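Local coordinates for protein 3-deoxy-D-manno-octulosonate 8-phosphate phosphatase KdsC (Haemophilus influenzae, PDB 4HGP) that hydrolyses 3-deoxy-D-manno-octulosonate 8-phosphate to 3-deoxy-D-manno-octulosonate and inorganic phosphate, a magnesium-dependent step of lipopolysaccharide biosynthesis, at residues A[13-18]-A[54-59]; A[106-111]-A[128-133]; A[7-12]-A[99-104]. All coordinates share one frame; numbering follows the deposited sequence.

Contact 1: A[13-18]-A[54-59]; sequences TDVDGV and VAVLSG. With MG (magnesium ion), chain B; VN4 (oxido(dioxo)vanadium), chain C; KDO (3-deoxy-alpha-D-manno-oct-2-ulopyranosonic acid), chain D.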
loop_
_atom_site.group_PDB
_atom_site.type_symbol
_atom_site.label_atom_id
_atom_site.label_comp_id
_atom_site.label_asym_id
_atom_site.label_seq_id
_atom_site.Cartn_x
_atom_site.Cartn_y
_atom_site.Cartn_z
ATOM N N THR A 13 -18.123 14.583 2.276
ATOM C CA THR A 13 -17.309 13.473 1.800
ATOM C C THR A 13 -17.508 12.183 2.591
ATOM O O THR A 13 -17.625 12.185 3.815
ATOM C CB THR A 13 -15.809 13.844 1.758
ATOM O OG1 THR A 13 -15.061 12.784 1.146
ATOM C CG2 THR A 13 -15.262 14.125 3.162
ATOM N N ASP A 14 -17.562 11.082 1.859
ATOM C CA ASP A 14 -17.489 9.760 2.442
ATOM C C ASP A 14 -16.032 9.501 2.858
ATOM O O ASP A 14 -15.127 10.180 2.385
ATOM C CB ASP A 14 -17.930 8.745 1.402
ATOM C CG ASP A 14 -17.718 7.345 1.859
ATOM O OD1 ASP A 14 -18.150 7.043 2.986
ATOM O OD2 ASP A 14 -17.087 6.569 1.115
ATOM N N VAL A 15 -15.795 8.539 3.745
ATOM C CA VAL A 15 -14.430 8.293 4.211
ATOM C C VAL A 15 -13.770 7.091 3.562
ATOM O O VAL A 15 -12.746 7.219 2.881
ATOM C CB VAL A 15 -14.373 8.105 5.732
ATOM C CG1 VAL A 15 -12.932 7.939 6.198
ATOM C CG2 VAL A 15 -15.064 9.267 6.426
ATOM N N ASP A 16 -14.330 5.913 3.806
ATOM C CA ASP A 16 -13.678 4.696 3.345
ATOM C C ASP A 16 -13.795 4.601 1.834
ATOM O O ASP A 16 -14.907 4.615 1.279
ATOM C CB ASP A 16 -14.263 3.453 4.028
ATOM C CG ASP A 16 -14.258 3.560 5.544
ATOM O OD1 ASP A 16 -13.155 3.627 6.129
ATOM O OD2 ASP A 16 -15.355 3.572 6.153
ATOM N N GLY A 17 -12.642 4.534 1.173
ATOM C CA GLY A 17 -12.587 4.431 -0.274
ATOM C C GLY A 17 -12.619 5.775 -0.982
ATOM O O GLY A 17 -12.611 5.844 -2.213
ATOM N N VAL A 18 -12.651 6.849 -0.204
ATOM C CA VAL A 18 -12.566 8.196 -0.760
ATOM C C VAL A 18 -11.396 8.939 -0.128
ATOM O O VAL A 18 -10.444 9.309 -0.819
ATOM C CB VAL A 18 -13.875 8.988 -0.577
ATOM C CG1 VAL A 18 -13.644 10.487 -0.824
ATOM C CG2 VAL A 18 -14.933 8.448 -1.531
ATOM N N VAL A 54 -16.810 22.001 4.924
ATOM C CA VAL A 54 -16.559 20.600 4.614
ATOM C C VAL A 54 -17.232 19.713 5.667
ATOM O O VAL A 54 -17.142 19.982 6.862
ATOM C CB VAL A 54 -15.033 20.305 4.535
ATOM C CG1 VAL A 54 -14.774 18.824 4.264
ATOM C CG2 VAL A 54 -14.362 21.172 3.472
ATOM N N ALA A 55 -17.920 18.668 5.225
ATOM C CA ALA A 55 -18.533 17.725 6.156
ATOM C C ALA A 55 -18.192 16.281 5.813
ATOM O O ALA A 55 -17.907 15.941 4.660
ATOM C CB ALA A 55 -20.044 17.920 6.210
ATOM N N VAL A 56 -18.213 15.433 6.834
ATOM C CA VAL A 56 -17.909 14.031 6.667
ATOM C C VAL A 56 -19.156 13.202 6.925
ATOM O O VAL A 56 -19.881 13.451 7.879
ATOM C CB VAL A 56 -16.786 13.612 7.613
ATOM C CG1 VAL A 56 -16.610 12.117 7.591
ATOM C CG2 VAL A 56 -15.508 14.311 7.222
ATOM N N LEU A 57 -19.411 12.235 6.047
ATOM C CA LEU A 57 -20.541 11.328 6.182
ATOM C C LEU A 57 -20.070 9.896 5.944
ATOM O O LEU A 57 -19.705 9.538 4.825
ATOM C CB LEU A 57 -21.641 11.702 5.184
ATOM C CG LEU A 57 -22.948 10.910 5.227
ATOM C CD1 LEU A 57 -23.509 10.865 6.642
ATOM C CD2 LEU A 57 -23.951 11.514 4.263
ATOM N N SER A 58 -20.085 9.089 7.000
ATOM C CA SER A 58 -19.540 7.734 6.949
ATOM C C SER A 58 -20.476 6.710 7.577
ATOM O O SER A 58 -21.107 6.983 8.594
ATOM C CB SER A 58 -18.180 7.685 7.661
ATOM O OG SER A 58 -17.631 6.380 7.644
ATOM N N GLY A 59 -20.556 5.530 6.971
ATOM C CA GLY A 59 -21.328 4.435 7.525
ATOM C C GLY A 59 -20.603 3.729 8.657
ATOM O O GLY A 59 -21.158 2.842 9.309
HETATM MG MG MG B . -16.937 4.586 0.776
HETATM V V VN4 C . -17.962 5.184 3.949
HETATM O O1 VN4 C . -16.718 6.265 5.209
HETATM O O2 VN4 C . -17.234 4.107 2.322
HETATM O O3 VN4 C . -20.023 5.407 4.197
HETATM C C1 KDO D . -17.072 -3.060 5.882
HETATM O O1A KDO D . -16.750 -3.023 7.094
HETATM O O1B KDO D . -16.274 -3.549 5.046
HETATM C C2 KDO D . -18.384 -2.512 5.417
HETATM O O2 KDO D . -18.422 -2.656 3.939
HETATM C C3 KDO D . -19.268 -3.133 5.887
HETATM C C4 KDO D . -20.454 -2.653 5.832
HETATM O O4 KDO D . -21.116 -3.050 7.147
HETATM C C5 KDO D . -20.648 -1.184 5.770
HETATM O O5 KDO D . -20.753 -0.806 7.065
HETATM C C6 KDO D . -19.592 -0.217 5.005
HETATM O O6 KDO D . -18.492 -1.042 5.757
HETATM C C7 KDO D . -19.564 1.043 5.274
HETATM O O7 KDO D . -20.012 1.266 6.638
HETATM C C8 KDO D . -20.445 1.872 4.267
HETATM O O8 KDO D . -20.214 3.236 4.183
HETATM O O HOH W 1 -15.062 5.277 8.293
HETATM O O HOH W 2 -16.715 2.541 0.551
HETATM O O HOH W 3 -18.963 4.464 0.386
#
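T13 and V56 pair in parallel where strand 10-13 ends beside strand 53-57, T13 N donating to A55 O (2.8 Å) and L57 N to T13 O. Past this last rung the two chains still run roughly alongside each other, and D14 CA sets its C-H on L57 O.

The side chains of T13 and V56 lie next to each other on one face of the sheet and point the same way. Beyond them V15 turns CG2 onto V56 CG1, a tight methyl contact of 3.4 Å, and also leans it on S58 CB. D16 and S58 do not bond directly; a water bridges them, donating to D16 OD2 and to S58 OG, while the other carboxylate oxygen, D16 OD1, forms a salt bridge with K34.

The active site sits at the C-terminal end of these two strands. With CG anti to its backbone N (chi1 173°), D14 holds its carboxylate out beyond the strand end and splits its two oxygens: OD1 is 2.1 Å from the vanadium of the oxidovanadium group, and OD2 is 2.0 Å from magnesium. The carbonyl D16 O is a second magnesium ligand, and D107 supplies another. One oxygen of the oxidovanadium group, VN4 O1, accepts from V15 N and, more nearly straight, from D16 N at 2.8 Å; VN4 O3 takes the N-H of G59, and K84 also bonds the group.

D14 and D16 fit the DxDx(T/V) signature of haloacid dehalogenase-type phosphatases, in which the first aspartate is the nucleophile. Vanadium standing against D14 OD1, its oxygens held by N-H groups of both segments, is consistent with a mimic of the phosphoryl group under attack, its negative charge probably offset by magnesium and K84.

Contact 2: A[106-111]-A[128-133]; sequences GDDSVD and PIYVKN. With MG (magnesium ion), chain B.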
loop_
_atom_site.group_PDB
_atom_site.type_symbol
_atom_site.label_atom_id
_atom_site.label_comp_id
_atom_site.label_asym_id
_atom_site.label_seq_id
_atom_site.Cartn_x
_atom_site.Cartn_y
_atom_site.Cartn_z
ATOM N N GLY A 106 -18.222 10.155 -3.323
ATOM C CA GLY A 106 -18.370 8.806 -2.789
ATOM C C GLY A 106 -17.691 7.747 -3.641
ATOM O O GLY A 106 -17.048 8.078 -4.628
ATOM N N ASP A 107 -17.830 6.475 -3.273
ATOM C CA ASP A 107 -17.213 5.393 -4.042
ATOM C C ASP A 107 -18.025 4.108 -4.166
ATOM O O ASP A 107 -17.602 3.190 -4.863
ATOM C CB ASP A 107 -15.866 5.008 -3.426
ATOM C CG ASP A 107 -16.027 4.159 -2.176
ATOM O OD1 ASP A 107 -16.375 4.735 -1.131
ATOM O OD2 ASP A 107 -15.818 2.925 -2.232
ATOM N N ASP A 108 -19.152 4.006 -3.471
ATOM C CA ASP A 108 -19.875 2.739 -3.437
ATOM C C ASP A 108 -21.386 2.944 -3.328
ATOM O O ASP A 108 -21.863 4.070 -3.194
ATOM C CB ASP A 108 -19.340 1.846 -2.303
ATOM C CG ASP A 108 -19.628 0.361 -2.522
ATOM O OD1 ASP A 108 -20.009 -0.034 -3.646
ATOM O OD2 ASP A 108 -19.452 -0.419 -1.557
ATOM N N SER A 109 -22.120 1.839 -3.382
ATOM C CA SER A 109 -23.579 1.836 -3.387
ATOM C C SER A 109 -24.213 2.673 -2.270
ATOM O O SER A 109 -25.250 3.303 -2.484
ATOM C CB SER A 109 -24.083 0.397 -3.320
ATOM O OG SER A 109 -23.625 -0.357 -4.428
ATOM N N VAL A 110 -23.584 2.686 -1.095
ATOM C CA VAL A 110 -24.106 3.388 0.081
ATOM C C VAL A 110 -24.176 4.895 -0.171
ATOM O O VAL A 110 -24.920 5.630 0.489
ATOM C CB VAL A 110 -23.240 3.098 1.334
ATOM C CG1 VAL A 110 -21.865 3.743 1.205
ATOM C CG2 VAL A 110 -23.932 3.568 2.611
ATOM N N ASP A 111 -23.406 5.338 -1.156
ATOM C CA ASP A 111 -23.325 6.744 -1.508
ATOM C C ASP A 111 -24.382 7.142 -2.527
ATOM O O ASP A 111 -24.616 8.325 -2.742
ATOM C CB ASP A 111 -21.940 7.045 -2.067
ATOM C CG ASP A 111 -20.840 6.802 -1.052
ATOM O OD1 ASP A 111 -20.926 7.363 0.057
ATOM O OD2 ASP A 111 -19.890 6.054 -1.363
ATOM N N PRO A 128 -17.065 1.590 -8.782
ATOM C CA PRO A 128 -17.663 0.638 -9.727
ATOM C C PRO A 128 -18.493 1.370 -10.767
ATOM O O PRO A 128 -18.829 2.530 -10.553
ATOM C CB PRO A 128 -18.570 -0.216 -8.842
ATOM C CG PRO A 128 -18.917 0.657 -7.717
ATOM C CD PRO A 128 -17.745 1.557 -7.475
ATOM N N ILE A 129 -18.829 0.689 -11.855
ATOM C CA ILE A 129 -19.530 1.311 -12.974
ATOM C C ILE A 129 -20.879 1.920 -12.562
ATOM O O ILE A 129 -21.249 3.019 -13.004
ATOM C CB ILE A 129 -19.676 0.316 -14.155
ATOM C CG1 ILE A 129 -20.136 1.031 -15.427
ATOM C CG2 ILE A 129 -20.593 -0.866 -13.795
ATOM C CD1 ILE A 129 -21.574 0.749 -15.802
ATOM N N TYR A 130 -21.593 1.230 -11.683
ATOM C CA TYR A 130 -22.913 1.687 -11.263
ATOM C C TYR A 130 -22.859 2.915 -10.358
ATOM O O TYR A 130 -23.875 3.562 -10.137
ATOM C CB TYR A 130 -23.694 0.559 -10.599
ATOM C CG TYR A 130 -22.883 -0.312 -9.674
ATOM C CD1 TYR A 130 -22.773 -0.012 -8.318
ATOM C CD2 TYR A 130 -22.245 -1.454 -10.145
ATOM C CE1 TYR A 130 -22.044 -0.817 -7.461
ATOM C CE2 TYR A 130 -21.509 -2.263 -9.298
ATOM C CZ TYR A 130 -21.413 -1.939 -7.954
ATOM O OH TYR A 130 -20.688 -2.747 -7.103
ATOM N N VAL A 131 -21.671 3.224 -9.842
ATOM C CA VAL A 131 -21.461 4.444 -9.075
ATOM C C VAL A 131 -21.047 5.577 -10.007
ATOM O O VAL A 131 -21.551 6.696 -9.890
ATOM C CB VAL A 131 -20.423 4.234 -7.960
ATOM C CG1 VAL A 131 -19.935 5.563 -7.422
ATOM C CG2 VAL A 131 -21.034 3.387 -6.850
ATOM N N LYS A 132 -20.147 5.268 -10.942
ATOM C CA LYS A 132 -19.694 6.227 -11.951
ATOM C C LYS A 132 -20.857 6.743 -12.797
ATOM O O LYS A 132 -20.877 7.911 -13.193
ATOM C CB LYS A 132 -18.623 5.601 -12.846
ATOM C CG LYS A 132 -17.402 5.129 -12.081
ATOM C CD LYS A 132 -16.272 4.704 -12.995
ATOM C CE LYS A 132 -14.935 4.929 -12.298
ATOM N NZ LYS A 132 -13.724 4.812 -13.176
ATOM N N ASN A 133 -21.827 5.868 -13.055
ATOM C CA ASN A 133 -23.017 6.221 -13.829
ATOM C C ASN A 133 -23.919 7.221 -13.123
ATOM O O ASN A 133 -24.720 7.914 -13.753
ATOM C CB ASN A 133 -23.858 4.978 -14.100
ATOM C CG ASN A 133 -23.273 4.089 -15.161
ATOM O OD1 ASN A 133 -23.739 2.966 -15.352
ATOM N ND2 ASN A 133 -22.254 4.575 -15.862
HETATM MG MG MG B . -16.937 4.586 0.776
HETATM O O HOH W 2 -16.715 2.541 0.551
HETATM O O HOH W 4 -18.518 -1.703 -5.433
HETATM O O HOH W 3 -18.963 4.464 0.386
#
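P128 and V131, at the start of helix 129-132, make the apolar part of this contact against the backbone of the loop 106-111. P128 CD lies 3.1 Å from D107 O, and V131 spreads its two methyls along the same run of chain: CG1 faces D107 C, whereas CG2 rests on D108 C at 3.6 Å. The carbonyl oxygen of D107 is buried here without a polar partner.

Y130 brings in the aromatic part. Its CG sits between the backbone N and the carbonyl carbon (chi1 41°), which swings the ring back toward the loop; P128 CB covers one face near the rim, and CE1 approaches S109 OG at 3.5 Å. D108 OD1 stands at the ring edge.

Polar links across the contact run through water. A single molecule donates to D108 OD1 and to Y130 OH, and both residues are also held by a neighbouring subunit, D108 by R149 and Y130 by D153. S109 OG, too, bonds to F165 O of that subunit.

Within the loop, D111 OD2 gathers two backbone N-H groups: D108 N comes in on its anti lone pair, and D107 N, 2.8 Å away, from above the carboxylate plane. A magnesium-bound water donates to the same oxygen, while D111 OD1 meets K84 and Y104. Metal coordination falls to D107, whose OD1 is 2.0 Å from magnesium; OD2 accepts a weak bond from another of the metal's waters.

D111 thus acts as a second-shell residue, fixing the turn that presents D107 and orienting a water of the metal. R39 of the neighbouring subunit pairs with OD2 of the metal ligand D107, next to the D108 held by R149, consistent with a magnesium site completed at a subunit interface.

Contact 3: A[7-12]-A[99-104]; sequences NIKFVI and AEQTAY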
loop_
_atom_site.group_PDB
_atom_site.type_symbol
_atom_site.label_atom_id
_atom_site.label_comp_id
_atom_site.label_asym_id
_atom_site.label_seq_id
_atom_site.Cartn_x
_atom_site.Cartn_y
_atom_site.Cartn_z
ATOM N N ASN A 7 -21.029 27.425 -7.853
ATOM C CA ASN A 7 -21.960 27.766 -6.789
ATOM C C ASN A 7 -21.895 26.820 -5.594
ATOM O O ASN A 7 -22.805 26.789 -4.765
ATOM C CB ASN A 7 -23.380 27.850 -7.350
ATOM C CG ASN A 7 -23.527 28.937 -8.406
ATOM O OD1 ASN A 7 -22.892 29.997 -8.328
ATOM N ND2 ASN A 7 -24.368 28.680 -9.400
ATOM N N ILE A 8 -20.812 26.054 -5.504
ATOM C CA ILE A 8 -20.621 25.159 -4.374
ATOM C C ILE A 8 -20.126 25.910 -3.140
ATOM O O ILE A 8 -19.126 26.637 -3.191
ATOM C CB ILE A 8 -19.673 23.984 -4.700
ATOM C CG1 ILE A 8 -20.229 23.149 -5.854
ATOM C CG2 ILE A 8 -19.460 23.117 -3.466
ATOM C CD1 ILE A 8 -21.703 22.809 -5.720
ATOM N N LYS A 9 -20.850 25.736 -2.036
ATOM C CA LYS A 9 -20.513 26.366 -0.769
ATOM C C LYS A 9 -20.317 25.307 0.312
ATOM O O LYS A 9 -19.964 25.617 1.448
ATOM C CB LYS A 9 -21.629 27.328 -0.356
ATOM C CG LYS A 9 -21.962 28.375 -1.399
ATOM C CD LYS A 9 -20.870 29.429 -1.481
ATOM C CE LYS A 9 -20.743 30.163 -0.165
ATOM N NZ LYS A 9 -19.594 31.085 -0.169
ATOM N N PHE A 10 -20.542 24.049 -0.046
ATOM C CA PHE A 10 -20.535 22.973 0.939
ATOM C C PHE A 10 -20.146 21.659 0.278
ATOM O O PHE A 10 -20.700 21.298 -0.757
ATOM C CB PHE A 10 -21.924 22.852 1.567
ATOM C CG PHE A 10 -21.984 21.948 2.773
ATOM C CD1 PHE A 10 -20.884 21.793 3.604
ATOM C CD2 PHE A 10 -23.151 21.259 3.072
ATOM C CE1 PHE A 10 -20.944 20.964 4.713
ATOM C CE2 PHE A 10 -23.222 20.429 4.177
ATOM C CZ PHE A 10 -22.115 20.285 5.001
ATOM N N VAL A 11 -19.190 20.959 0.877
ATOM C CA VAL A 11 -18.756 19.654 0.383
ATOM C C VAL A 11 -18.909 18.584 1.460
ATOM O O VAL A 11 -18.375 18.720 2.565
ATOM C CB VAL A 11 -17.279 19.667 -0.066
ATOM C CG1 VAL A 11 -16.862 18.279 -0.503
ATOM C CG2 VAL A 11 -17.055 20.681 -1.184
ATOM N N ILE A 12 -19.632 17.518 1.128
ATOM C CA ILE A 12 -19.756 16.370 2.016
ATOM C C ILE A 12 -18.975 15.183 1.453
ATOM O O ILE A 12 -19.129 14.828 0.284
ATOM C CB ILE A 12 -21.223 15.971 2.201
ATOM C CG1 ILE A 12 -22.035 17.175 2.694
ATOM C CG2 ILE A 12 -21.332 14.776 3.140
ATOM C CD1 ILE A 12 -23.529 16.903 2.816
ATOM N N ALA A 99 -29.230 22.371 -1.488
ATOM C CA ALA A 99 -28.766 21.172 -2.184
ATOM C C ALA A 99 -27.942 21.483 -3.427
ATOM O O ALA A 99 -26.990 20.767 -3.741
ATOM C CB ALA A 99 -29.942 20.294 -2.560
ATOM N N GLU A 100 -28.315 22.538 -4.141
ATOM C CA GLU A 100 -27.599 22.917 -5.357
ATOM C C GLU A 100 -26.303 23.671 -5.054
ATOM O O GLU A 100 -25.512 23.950 -5.958
ATOM C CB GLU A 100 -28.495 23.732 -6.296
ATOM C CG GLU A 100 -28.675 25.176 -5.907
ATOM C CD GLU A 100 -29.361 25.995 -7.000
ATOM O OE1 GLU A 100 -30.139 26.910 -6.649
ATOM O OE2 GLU A 100 -29.123 25.732 -8.204
ATOM N N GLN A 101 -26.093 23.988 -3.779
ATOM C CA GLN A 101 -24.837 24.557 -3.304
ATOM C C GLN A 101 -23.951 23.455 -2.721
ATOM O O GLN A 101 -22.848 23.725 -2.234
ATOM C CB GLN A 101 -25.100 25.627 -2.234
ATOM C CG GLN A 101 -25.713 26.936 -2.756
ATOM C CD GLN A 101 -26.183 27.875 -1.648
ATOM O OE1 GLN A 101 -26.636 27.439 -0.586
ATOM N NE2 GLN A 101 -26.076 29.176 -1.896
ATOM N N THR A 102 -24.433 22.216 -2.760
ATOM C CA THR A 102 -23.740 21.114 -2.092
ATOM C C THR A 102 -23.157 20.075 -3.051
ATOM O O THR A 102 -23.829 19.626 -3.975
ATOM C CB THR A 102 -24.658 20.381 -1.080
ATOM O OG1 THR A 102 -25.247 21.323 -0.180
ATOM C CG2 THR A 102 -23.873 19.348 -0.284
ATOM N N ALA A 103 -21.904 19.694 -2.806
ATOM C CA ALA A 103 -21.235 18.639 -3.568
ATOM C C ALA A 103 -20.902 17.435 -2.689
ATOM O O ALA A 103 -20.516 17.595 -1.531
ATOM C CB ALA A 103 -19.975 19.175 -4.217
ATOM N N TYR A 104 -21.052 16.231 -3.240
ATOM C CA TYR A 104 -20.784 15.002 -2.491
ATOM C C TYR A 104 -19.824 14.131 -3.277
ATOM O O TYR A 104 -19.929 14.030 -4.492
ATOM C CB TYR A 104 -22.076 14.214 -2.220
ATOM C CG TYR A 104 -21.886 12.988 -1.337
ATOM C CD1 TYR A 104 -22.021 13.080 0.042
ATOM C CD2 TYR A 104 -21.567 11.742 -1.881
ATOM C CE1 TYR A 104 -21.850 11.970 0.860
ATOM C CE2 TYR A 104 -21.387 10.629 -1.069
ATOM C CZ TYR A 104 -21.535 10.751 0.304
ATOM O OH TYR A 104 -21.365 9.662 1.137
#
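Strands 10-12 and 102-104 are neighbours in the middle of the parallel sheet, and their backbones match F10 with T102, V11 with A103 and I12 with Y104. Their axes approach to 4.7 Å with the directions 23° apart. The ladder starts ahead of the strands, where K9 N donates to Q101 O (2.8 Å). F10 N adds a weak second bond to the same oxygen; A103 N then gives to F10 O, and I12 N to A103 O.

F10, I12, T102 and Y104 share one face of the sheet. F10 and T102 point the same way, T102 OG1 standing at the edge of the phenyl ring 3.9 Å from F10 CD2, and its hydroxyl bonds to T98 O. I12 CG1 covers a face of that ring, offset toward the rim, and CD1 reaches T102 CG2. The other branch, I12 CG2, is anti to the backbone N (CG1 takes chi1 -55°) and presses on the tyrosine at Y104 CD1, 3.6 Å away.

This is the Rossmann-like core of a haloacid dehalogenase phosphatase: strand 10-13, which leads into the first aspartate motif, lies between 53-57 and 102-106, with helix 84-95 covering the face of F10 and T102. On the other face, V11 meets helix 147-158, and I8 CG2 packs against A103 CB at 4.0 Å.

At the outer end Q101 lays CG and CB against N7 O, the nearer contact being CG at 3.5 Å, and its OE1 accepts from T98 N. K9 sends its amine away to a salt bridge with D51. At the active-site end Y104 OH is hydrogen-bonded to K84, near the oxidovanadium group.

How the contacts relate
Contacts 1 and 3 lie in one parallel sheet, on the two sides of strand 10-13: contact 3 joins it to strand 102-106, contact 1 to strand 53-57. Their centres are about 14 Å apart, and A55 N probably bonds to V11 O between them. Along the chain, contact 1 falls wholly between the two segments of contact 3; contact 2 follows both. Contact 2, its centre about 13 Å from that of contact 1 and about 18 Å from that of contact 3, sits past the end of strand 102-106. Contacts 1 and 2 share magnesium and two of its waters, while Y104 of contact 3 reaches D111 of contact 2. Adjacent strand ends thereby deliver distant parts of the sequence to one catalytic site.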